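N-acetyl-beta-D glucosaminidase (Rhizomucor miehei CAU432, PDB 4ZM6) probably hydrolyses terminal beta-N-acetylglucosamine residues through its glycoside hydrolase family 3 part and, through an acetyl-CoA-binding GNAT region, acetylates glucosamine. Local coordinates at residues Asp32-His37 and Gln64-Ala69; Leu39-Leu44 and Pro74-Val79; Met116-Glu121 and Glu167-Gly172. All blocks are in the same frame, centred on the assembly; numbering follows the deposited sequence.

Contact 1 (Asp32-His37 and Gln64-Ala69); sequences DLIENH and QIARNA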
loop_
_atom_site.group_PDB
_atom_site.type_symbol
_atom_site.label_atom_id
_atom_site.label_comp_id
_atom_site.label_asym_id
_atom_site.label_seq_id
_atom_site.Cartn_x
_atom_site.Cartn_y
_atom_site.Cartn_z
ATOM N N ASP A 32 -43.537 7.863 -25.223
ATOM C CA ASP A 32 -43.067 8.737 -26.302
ATOM C C ASP A 32 -41.544 8.706 -26.390
ATOM O O ASP A 32 -40.986 8.436 -27.456
ATOM C CB ASP A 32 -43.555 10.180 -26.083
ATOM C CG ASP A 32 -43.033 11.155 -27.137
ATOM O OD1 ASP A 32 -42.836 10.751 -28.305
ATOM O OD2 ASP A 32 -42.824 12.339 -26.793
ATOM N N LEU A 33 -40.891 8.974 -25.259
ATOM C CA LEU A 33 -39.426 9.048 -25.186
ATOM C C LEU A 33 -38.756 7.786 -25.720
ATOM O O LEU A 33 -37.820 7.866 -26.518
ATOM C CB LEU A 33 -38.970 9.304 -23.745
ATOM C CG LEU A 33 -39.303 10.680 -23.158
ATOM C CD1 LEU A 33 -38.994 10.724 -21.669
ATOM C CD2 LEU A 33 -38.554 11.782 -23.895
ATOM N N ILE A 34 -39.248 6.629 -25.283
ATOM C CA ILE A 34 -38.720 5.345 -25.742
ATOM C C ILE A 34 -38.967 5.197 -27.245
ATOM O O ILE A 34 -38.031 4.985 -28.019
ATOM C CB ILE A 34 -39.354 4.152 -24.979
ATOM C CG1 ILE A 34 -38.995 4.200 -23.488
ATOM C CG2 ILE A 34 -38.882 2.818 -25.551
ATOM C CD1 ILE A 34 -39.943 3.415 -22.604
ATOM N N GLU A 35 -40.226 5.351 -27.646
ATOM C CA GLU A 35 -40.658 5.025 -29.007
ATOM C C GLU A 35 -40.129 5.989 -30.080
ATOM O O GLU A 35 -39.708 5.550 -31.154
ATOM C CB GLU A 35 -42.187 4.941 -29.059
ATOM C CG GLU A 35 -42.736 4.170 -30.253
ATOM C CD GLU A 35 -44.129 3.611 -30.016
ATOM O OE1 GLU A 35 -44.755 3.174 -31.003
ATOM O OE2 GLU A 35 -44.598 3.602 -28.855
ATOM N N ASN A 36 -40.142 7.288 -29.782
ATOM C CA ASN A 36 -39.716 8.318 -30.742
ATOM C C ASN A 36 -38.229 8.644 -30.667
ATOM O O ASN A 36 -37.553 8.728 -31.695
ATOM C CB ASN A 36 -40.515 9.612 -30.534
ATOM C CG ASN A 36 -41.911 9.540 -31.120
ATOM O OD1 ASN A 36 -42.110 9.819 -32.302
ATOM N ND2 ASN A 36 -42.889 9.173 -30.294
ATOM N N HIS A 37 -37.732 8.825 -29.447
ATOM C CA HIS A 37 -36.398 9.381 -29.214
ATOM C C HIS A 37 -35.350 8.353 -28.763
ATOM O O HIS A 37 -34.260 8.735 -28.330
ATOM C CB HIS A 37 -36.509 10.516 -28.196
ATOM C CG HIS A 37 -37.598 11.492 -28.515
ATOM N ND1 HIS A 37 -37.394 12.602 -29.305
ATOM C CD2 HIS A 37 -38.908 11.508 -28.173
ATOM C CE1 HIS A 37 -38.528 13.268 -29.424
ATOM N NE2 HIS A 37 -39.462 12.625 -28.748
ATOM N N GLN A 64 -41.376 -4.408 -23.553
ATOM C CA GLN A 64 -42.204 -4.734 -24.719
ATOM C C GLN A 64 -42.267 -3.572 -25.702
ATOM O O GLN A 64 -42.015 -3.741 -26.896
ATOM C CB GLN A 64 -43.631 -5.118 -24.293
ATOM C CG GLN A 64 -43.841 -6.604 -24.026
ATOM C CD GLN A 64 -43.728 -7.479 -25.270
ATOM O OE1 GLN A 64 -43.756 -8.707 -25.171
ATOM N NE2 GLN A 64 -43.600 -6.857 -26.442
ATOM N N ILE A 65 -42.603 -2.397 -25.179
ATOM C CA ILE A 65 -42.701 -1.172 -25.976
ATOM C C ILE A 65 -41.373 -0.841 -26.663
ATOM O O ILE A 65 -41.359 -0.359 -27.797
ATOM C CB ILE A 65 -43.158 0.013 -25.097
ATOM C CG1 ILE A 65 -44.623 -0.178 -24.681
ATOM C CG2 ILE A 65 -42.993 1.343 -25.824
ATOM C CD1 ILE A 65 -45.002 0.550 -23.410
ATOM N N ALA A 66 -40.268 -1.107 -25.970
ATOM C CA ALA A 66 -38.934 -0.869 -26.512
ATOM C C ALA A 66 -38.630 -1.770 -27.706
ATOM O O ALA A 66 -38.016 -1.325 -28.677
ATOM C CB ALA A 66 -37.884 -1.062 -25.430
ATOM N N ARG A 67 -39.054 -3.031 -27.631
ATOM C CA ARG A 67 -38.803 -3.992 -28.710
ATOM C C ARG A 67 -39.673 -3.709 -29.933
ATOM O O ARG A 67 -39.184 -3.736 -31.066
ATOM C CB ARG A 67 -39.030 -5.426 -28.231
ATOM C CG ARG A 67 -38.714 -6.475 -29.293
ATOM C CD ARG A 67 -38.124 -7.728 -28.672
ATOM N NE ARG A 67 -37.487 -8.632 -29.632
ATOM C CZ ARG A 67 -36.340 -8.394 -30.269
ATOM N NH1 ARG A 67 -35.681 -7.252 -30.097
ATOM N NH2 ARG A 67 -35.853 -9.304 -31.106
ATOM N N ASN A 68 -40.960 -3.452 -29.698
ATOM C CA ASN A 68 -41.880 -3.057 -30.767
ATOM C C ASN A 68 -41.413 -1.791 -31.480
ATOM O O ASN A 68 -41.553 -1.675 -32.698
ATOM C CB ASN A 68 -43.301 -2.837 -30.223
ATOM C CG ASN A 68 -44.103 -4.126 -30.113
ATOM O OD1 ASN A 68 -43.660 -5.203 -30.523
ATOM N ND2 ASN A 68 -45.308 -4.013 -29.566
ATOM N N ALA A 69 -40.849 -0.856 -30.717
ATOM C CA ALA A 69 -40.365 0.412 -31.266
ATOM C C ALA A 69 -39.045 0.300 -32.041
ATOM O O ALA A 69 -38.557 1.303 -32.562
ATOM C CB ALA A 69 -40.229 1.439 -30.156
#
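Two neighbouring helices on the outside of the TIM-barrel-like domain of glycoside hydrolase family 3 meet here, through Ile-34 and Glu-35 on one and Ile-65, Ala-66 and Ala-69 on the other. The axes of the two segments run nearly parallel, 14° apart, and come within 9.0 Å. Ile-34 points toward the partner helix. Its CG2 branch does the touching. Ile-34 CG2 lies 3.8 Å from Ala-66 CA and reaches Ala-66 CB as well. With CG1 beside the backbone N (chi1 -64°), CG2 is left on the far side from that N and faces Ala-66. Ile-34 CG2 is 4.4 Å from Ile-65 CG2, a looser contact.

These helices, 28-37 and 52-68, stand on either side of strand 41-44 in the chain, as expected of the repeating beta-alpha order of such a barrel. On the inner side, Ile-34 and Ala-66 both rest on Leu-75, which leads into the next strand.

Glu-35 works on the solvent side. Glu-35 CG stands 3.7 Å from Ala-69 CB, just past the end of helix 52-68. From there the chain runs on extended and crosses the Ile-65 side chain at about a right angle. Glu-35 OE2 is 4.1 Å from Ile-65 CG2, and the carboxylate ends beside this methyl.

Contact 2 (Leu39-Leu44 and Pro74-Val79); sequences LGSIIL and PLFIAV
Leu-75 CB starts 4.1 Å from Gly-40 O, just before the parallel strands 41-44 and 76-79 pair. Leu-75 CG lies against Ala-66 of helix 52-68, and the two methyls go to different partners. Leu-75 CD1 meets Ile-42 CG1 at 4.0 Å, the two side chains lying at a slant. CD2 turns to the backbone of Leu-39 and Gly-40. Across the same face, Leu-44 CD1 packs on Ile-77 CG2 at 3.5 Å. Ser-41 and Phe-76 project from the other face, where their CB atoms are 3.8 Å apart.

Four backbone bonds join the strands. Phe-76 N gives to Gly-40 O, and Ile-42 N gives to Phe-76 O. Ala-78 N then binds Ile-42 O at 2.7 Å, with a nearly straight N-H...O angle of 174°. Leu-44 N to Ala-78 O is more bent, at 143°. Ile-42 thus uses both its N and its O on the neighbouring strand.

Helix 52-68 covers the face of Leu-75 and Ile-77. Strands 17-19 and 129-130 flank the pair in the sheet. Strand 41-44, helix 52-68 and strand 76-79 form a beta-alpha-beta unit, the repeating element of a TIM barrel.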
loop_
_atom_site.group_PDB
_atom_site.type_symbol
_atom_site.label_atom_id
_atom_site.label_comp_id
_atom_site.label_asym_id
_atom_site.label_seq_id
_atom_site.Cartn_x
_atom_site.Cartn_y
_atom_site.Cartn_z
ATOM N N LEU A 39 -34.866 6.346 -26.233
ATOM C CA LEU A 39 -34.383 6.370 -24.845
ATOM C C LEU A 39 -33.824 4.992 -24.492
ATOM O O LEU A 39 -34.468 3.977 -24.764
ATOM C CB LEU A 39 -35.513 6.736 -23.871
ATOM C CG LEU A 39 -35.214 7.618 -22.648
ATOM C CD1 LEU A 39 -36.238 7.353 -21.551
ATOM C CD2 LEU A 39 -33.813 7.429 -22.094
ATOM N N GLY A 40 -32.630 4.960 -23.897
ATOM C CA GLY A 40 -31.926 3.705 -23.624
ATOM C C GLY A 40 -31.942 3.195 -22.193
ATOM O O GLY A 40 -31.596 2.037 -21.956
ATOM N N SER A 41 -32.316 4.044 -21.237
ATOM C CA SER A 41 -32.297 3.666 -19.826
ATOM C C SER A 41 -33.440 4.317 -19.052
ATOM O O SER A 41 -33.814 5.456 -19.321
ATOM C CB SER A 41 -30.959 4.056 -19.188
ATOM O OG SER A 41 -29.874 3.895 -20.092
ATOM N N ILE A 42 -33.980 3.581 -18.085
ATOM C CA ILE A 42 -35.045 4.066 -17.210
ATOM C C ILE A 42 -34.537 4.037 -15.777
ATOM O O ILE A 42 -33.654 3.243 -15.449
ATOM C CB ILE A 42 -36.302 3.167 -17.302
ATOM C CG1 ILE A 42 -36.784 3.039 -18.756
ATOM C CG2 ILE A 42 -37.424 3.687 -16.406
ATOM C CD1 ILE A 42 -37.221 4.343 -19.394
ATOM N N ILE A 43 -35.093 4.901 -14.929
ATOM C CA ILE A 43 -34.831 4.867 -13.485
ATOM C C ILE A 43 -36.157 4.832 -12.723
ATOM O O ILE A 43 -37.123 5.483 -13.116
ATOM C CB ILE A 43 -33.949 6.054 -13.014
ATOM C CG1 ILE A 43 -33.820 6.058 -11.482
ATOM C CG2 ILE A 43 -34.496 7.385 -13.515
ATOM C CD1 ILE A 43 -32.720 6.952 -10.946
ATOM N N LEU A 44 -36.187 4.065 -11.637
ATOM C CA LEU A 44 -37.400 3.860 -10.851
ATOM C C LEU A 44 -37.207 4.259 -9.388
ATOM O O LEU A 44 -36.088 4.245 -8.865
ATOM C CB LEU A 44 -37.822 2.392 -10.922
ATOM C CG LEU A 44 -37.974 1.767 -12.314
ATOM C CD1 LEU A 44 -38.369 0.305 -12.180
ATOM C CD2 LEU A 44 -38.997 2.521 -13.146
ATOM N N PRO A 74 -31.931 -3.926 -25.521
ATOM C CA PRO A 74 -32.957 -3.687 -24.503
ATOM C C PRO A 74 -32.645 -2.501 -23.604
ATOM O O PRO A 74 -31.497 -2.075 -23.507
ATOM C CB PRO A 74 -32.972 -4.986 -23.679
ATOM C CG PRO A 74 -32.158 -5.976 -24.439
ATOM C CD PRO A 74 -31.217 -5.196 -25.301
ATOM N N LEU A 75 -33.680 -1.970 -22.969
ATOM C CA LEU A 75 -33.536 -0.881 -22.013
ATOM C C LEU A 75 -32.762 -1.315 -20.779
ATOM O O LEU A 75 -32.778 -2.488 -20.404
ATOM C CB LEU A 75 -34.914 -0.382 -21.553
ATOM C CG LEU A 75 -35.883 0.195 -22.587
ATOM C CD1 LEU A 75 -37.162 0.639 -21.893
ATOM C CD2 LEU A 75 -35.255 1.351 -23.348
ATOM N N PHE A 76 -32.080 -0.353 -20.164
ATOM C CA PHE A 76 -31.614 -0.488 -18.796
ATOM C C PHE A 76 -32.740 0.023 -17.911
ATOM O O PHE A 76 -33.382 1.016 -18.238
ATOM C CB PHE A 76 -30.346 0.341 -18.548
ATOM C CG PHE A 76 -29.062 -0.444 -18.638
ATOM C CD1 PHE A 76 -28.845 -1.541 -17.814
ATOM C CD2 PHE A 76 -28.050 -0.056 -19.509
ATOM C CE1 PHE A 76 -27.659 -2.258 -17.883
ATOM C CE2 PHE A 76 -26.862 -0.766 -19.580
ATOM C CZ PHE A 76 -26.664 -1.869 -18.767
ATOM N N ILE A 77 -32.977 -0.661 -16.797
ATOM C CA ILE A 77 -33.959 -0.232 -15.806
ATOM C C ILE A 77 -33.252 -0.131 -14.453
ATOM O O ILE A 77 -33.071 -1.129 -13.749
ATOM C CB ILE A 77 -35.147 -1.210 -15.739
ATOM C CG1 ILE A 77 -35.832 -1.287 -17.107
ATOM C CG2 ILE A 77 -36.146 -0.788 -14.666
ATOM C CD1 ILE A 77 -37.017 -2.232 -17.152
ATOM N N ALA A 78 -32.857 1.088 -14.101
ATOM C CA ALA A 78 -32.021 1.331 -12.933
ATOM C C ALA A 78 -32.835 1.657 -11.683
ATOM O O ALA A 78 -34.042 1.872 -11.757
ATOM C CB ALA A 78 -31.042 2.456 -13.229
ATOM N N VAL A 79 -32.151 1.689 -10.541
ATOM C CA VAL A 79 -32.778 1.984 -9.256
ATOM C C VAL A 79 -31.718 2.303 -8.187
ATOM O O VAL A 79 -30.609 1.770 -8.227
ATOM C CB VAL A 79 -33.660 0.801 -8.793
ATOM C CG1 VAL A 79 -32.810 -0.383 -8.356
ATOM C CG2 VAL A 79 -34.589 1.226 -7.670
#

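Contact 3 (Met116-Glu121 and Glu167-Gly172); sequences MAISKE and EGYQRG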
loop_
_atom_site.group_PDB
_atom_site.type_symbol
_atom_site.label_atom_id
_atom_site.label_comp_id
_atom_site.label_asym_id
_atom_site.label_seq_id
_atom_site.Cartn_x
_atom_site.Cartn_y
_atom_site.Cartn_z
ATOM N N MET A 116 -25.166 -9.729 -3.589
ATOM C CA MET A 116 -25.568 -10.870 -4.405
ATOM C C MET A 116 -27.051 -11.147 -4.214
ATOM O O MET A 116 -27.790 -11.280 -5.188
ATOM C CB MET A 116 -24.771 -12.119 -4.025
ATOM C CG MET A 116 -23.293 -12.048 -4.364
ATOM S SD MET A 116 -22.398 -13.491 -3.758
ATOM C CE MET A 116 -22.750 -14.638 -5.088
ATOM N N ALA A 117 -27.468 -11.229 -2.952
ATOM C CA ALA A 117 -28.869 -11.448 -2.589
ATOM C C ALA A 117 -29.801 -10.385 -3.178
ATOM O O ALA A 117 -30.901 -10.702 -3.637
ATOM C CB ALA A 117 -29.014 -11.480 -1.079
ATOM N N ILE A 118 -29.356 -9.132 -3.164
ATOM C CA ILE A 118 -30.149 -8.024 -3.688
ATOM C C ILE A 118 -30.223 -8.075 -5.205
ATOM O O ILE A 118 -31.289 -7.865 -5.774
ATOM C CB ILE A 118 -29.591 -6.658 -3.215
ATOM C CG1 ILE A 118 -29.960 -6.425 -1.746
ATOM C CG2 ILE A 118 -30.093 -5.504 -4.080
ATOM C CD1 ILE A 118 -31.450 -6.332 -1.467
ATOM N N SER A 119 -29.101 -8.347 -5.859
ATOM C CA SER A 119 -29.078 -8.382 -7.324
ATOM C C SER A 119 -29.998 -9.481 -7.864
ATOM O O SER A 119 -30.670 -9.293 -8.875
ATOM C CB SER A 119 -27.646 -8.543 -7.857
ATOM O OG SER A 119 -26.896 -9.432 -7.055
ATOM N N LYS A 120 -30.028 -10.616 -7.169
ATOM C CA LYS A 120 -30.933 -11.717 -7.502
ATOM C C LYS A 120 -32.379 -11.222 -7.496
ATOM O O LYS A 120 -33.107 -11.407 -8.469
ATOM C CB LYS A 120 -30.761 -12.860 -6.493
ATOM C CG LYS A 120 -31.301 -14.214 -6.931
ATOM C CD LYS A 120 -31.150 -15.227 -5.798
ATOM C CE LYS A 120 -30.996 -16.662 -6.289
ATOM N NZ LYS A 120 -32.279 -17.261 -6.750
ATOM N N GLU A 121 -32.774 -10.572 -6.400
ATOM C CA GLU A 121 -34.120 -10.016 -6.266
ATOM C C GLU A 121 -34.414 -8.984 -7.353
ATOM O O GLU A 121 -35.434 -9.068 -8.027
ATOM C CB GLU A 121 -34.325 -9.400 -4.876
ATOM C CG GLU A 121 -34.442 -10.434 -3.761
ATOM C CD GLU A 121 -34.904 -9.853 -2.431
ATOM O OE1 GLU A 121 -35.261 -8.655 -2.376
ATOM O OE2 GLU A 121 -34.908 -10.605 -1.429
ATOM N N GLU A 167 -18.572 -6.348 -6.747
ATOM C CA GLU A 167 -18.506 -7.762 -7.100
ATOM C C GLU A 167 -19.889 -8.383 -6.931
ATOM O O GLU A 167 -20.477 -8.863 -7.892
ATOM C CB GLU A 167 -17.467 -8.512 -6.243
ATOM C CG GLU A 167 -17.620 -10.034 -6.252
ATOM C CD GLU A 167 -16.417 -10.777 -5.695
ATOM O OE1 GLU A 167 -16.515 -12.003 -5.497
ATOM O OE2 GLU A 167 -15.369 -10.154 -5.454
ATOM N N GLY A 168 -20.410 -8.348 -5.711
ATOM C CA GLY A 168 -21.689 -8.983 -5.395
ATOM C C GLY A 168 -22.811 -8.655 -6.365
ATOM O O GLY A 168 -23.486 -9.555 -6.870
ATOM N N TYR A 169 -23.003 -7.365 -6.631
ATOM C CA TYR A 169 -24.075 -6.913 -7.513
ATOM C C TYR A 169 -23.866 -7.421 -8.925
ATOM O O TYR A 169 -24.775 -7.994 -9.516
ATOM C CB TYR A 169 -24.166 -5.381 -7.543
ATOM C CG TYR A 169 -24.719 -4.748 -6.282
ATOM C CD1 TYR A 169 -25.937 -5.153 -5.745
ATOM C CD2 TYR A 169 -24.039 -3.716 -5.646
ATOM C CE1 TYR A 169 -26.448 -4.561 -4.599
ATOM C CE2 TYR A 169 -24.539 -3.122 -4.497
ATOM C CZ TYR A 169 -25.743 -3.543 -3.977
ATOM O OH TYR A 169 -26.237 -2.948 -2.837
ATOM N N GLN A 170 -22.662 -7.214 -9.452
ATOM C CA GLN A 170 -22.340 -7.567 -10.839
ATOM C C GLN A 170 -22.234 -9.070 -11.043
ATOM O O GLN A 170 -22.432 -9.576 -12.146
ATOM C CB GLN A 170 -21.050 -6.881 -11.269
ATOM C CG GLN A 170 -21.163 -5.370 -11.260
ATOM C CD GLN A 170 -19.920 -4.679 -11.763
ATOM O OE1 GLN A 170 -18.830 -5.248 -11.780
ATOM N NE2 GLN A 170 -20.076 -3.441 -12.179
ATOM N N ARG A 171 -21.931 -9.780 -9.967
ATOM C CA ARG A 171 -21.906 -11.230 -9.981
ATOM C C ARG A 171 -23.310 -11.766 -10.260
ATOM O O ARG A 171 -23.468 -12.802 -10.911
ATOM C CB ARG A 171 -21.389 -11.744 -8.636
ATOM C CG ARG A 171 -20.700 -13.083 -8.692
ATOM C CD ARG A 171 -19.349 -13.003 -8.013
ATOM N NE ARG A 171 -18.604 -14.238 -8.214
ATOM C CZ ARG A 171 -17.288 -14.361 -8.096
ATOM N NH1 ARG A 171 -16.527 -13.318 -7.779
ATOM N NH2 ARG A 171 -16.726 -15.546 -8.306
ATOM N N GLY A 172 -24.324 -11.048 -9.775
ATOM C CA GLY A 172 -25.724 -11.367 -10.062
ATOM C C GLY A 172 -26.271 -10.739 -11.341
ATOM O O GLY A 172 -27.481 -10.547 -11.468
#
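Tyr-169 and Ile-118 lie side by side and point the same way, where helices 108-125 and 155-171 pack closely. The tyrosine ring presents its edge. Ile-118 CG2 sits near the ring plane, 3.8 Å from Tyr-169 CE1. Ser-119 CB also comes up to this edge, near CD1. The Tyr-169 CB leaves its helix away from the partner, and the ring then swings back to meet it. Its OH makes a weak hydrogen bond to Asn-83.

The CB of Ser-119 points toward the other helix. Ser-119 CB is 3.4 Å from Tyr-169 O. Chi1 of 39° places OG between the backbone N and the carbonyl carbon, turned back along its own helix, where it is hydrogen-bonded to Ala-115 O. Gly-172 CA passes 3.8 Å from Ser-119 OG.

Met-116 runs across the surface of Gly-168. Met-116 CG is 3.6 Å from Gly-168 CA, and Met-116 CA makes a CA-H...O contact of 3.5 Å with Gly-168 O. The bend at chi3 leaves Met-116 CE 4.4 Å from Arg-171 CG.

The axes approach to 7.4 Å and cross at -30°. Gly-168, with no side chain, is consistent with so close an approach. The charges of Glu-167 and Arg-171 are paired within helix 155-171 and with Arg-640 and the C-terminal carboxylate of Phe-858, not with helix 108-125. The interface itself relies on close packing and a weak CA-H...O contact.

How the contacts relate
Contacts 1 and 2 form one block, their centres 12 Å apart. Their segments alternate along the chain: helix 28-37, strand 41-44, helix 52-68, strand 76-79. Apolar side chains join the layers, with Ala-66 CB 3.7 Å from Leu-75 CG and Ile-34 CD1 4.0 Å from Leu-75 CD1. Contact 3 comes later in the chain and touches neither. Its centre is 18 Å from that of contact 2 and 28 Å from that of contact 1. All three lie in the glycoside hydrolase family 3 range, away from the acetyl-CoA pocket. Contact 3 nevertheless borders the acetyltransferase part, since Glu-167 forms a salt bridge with Arg-640.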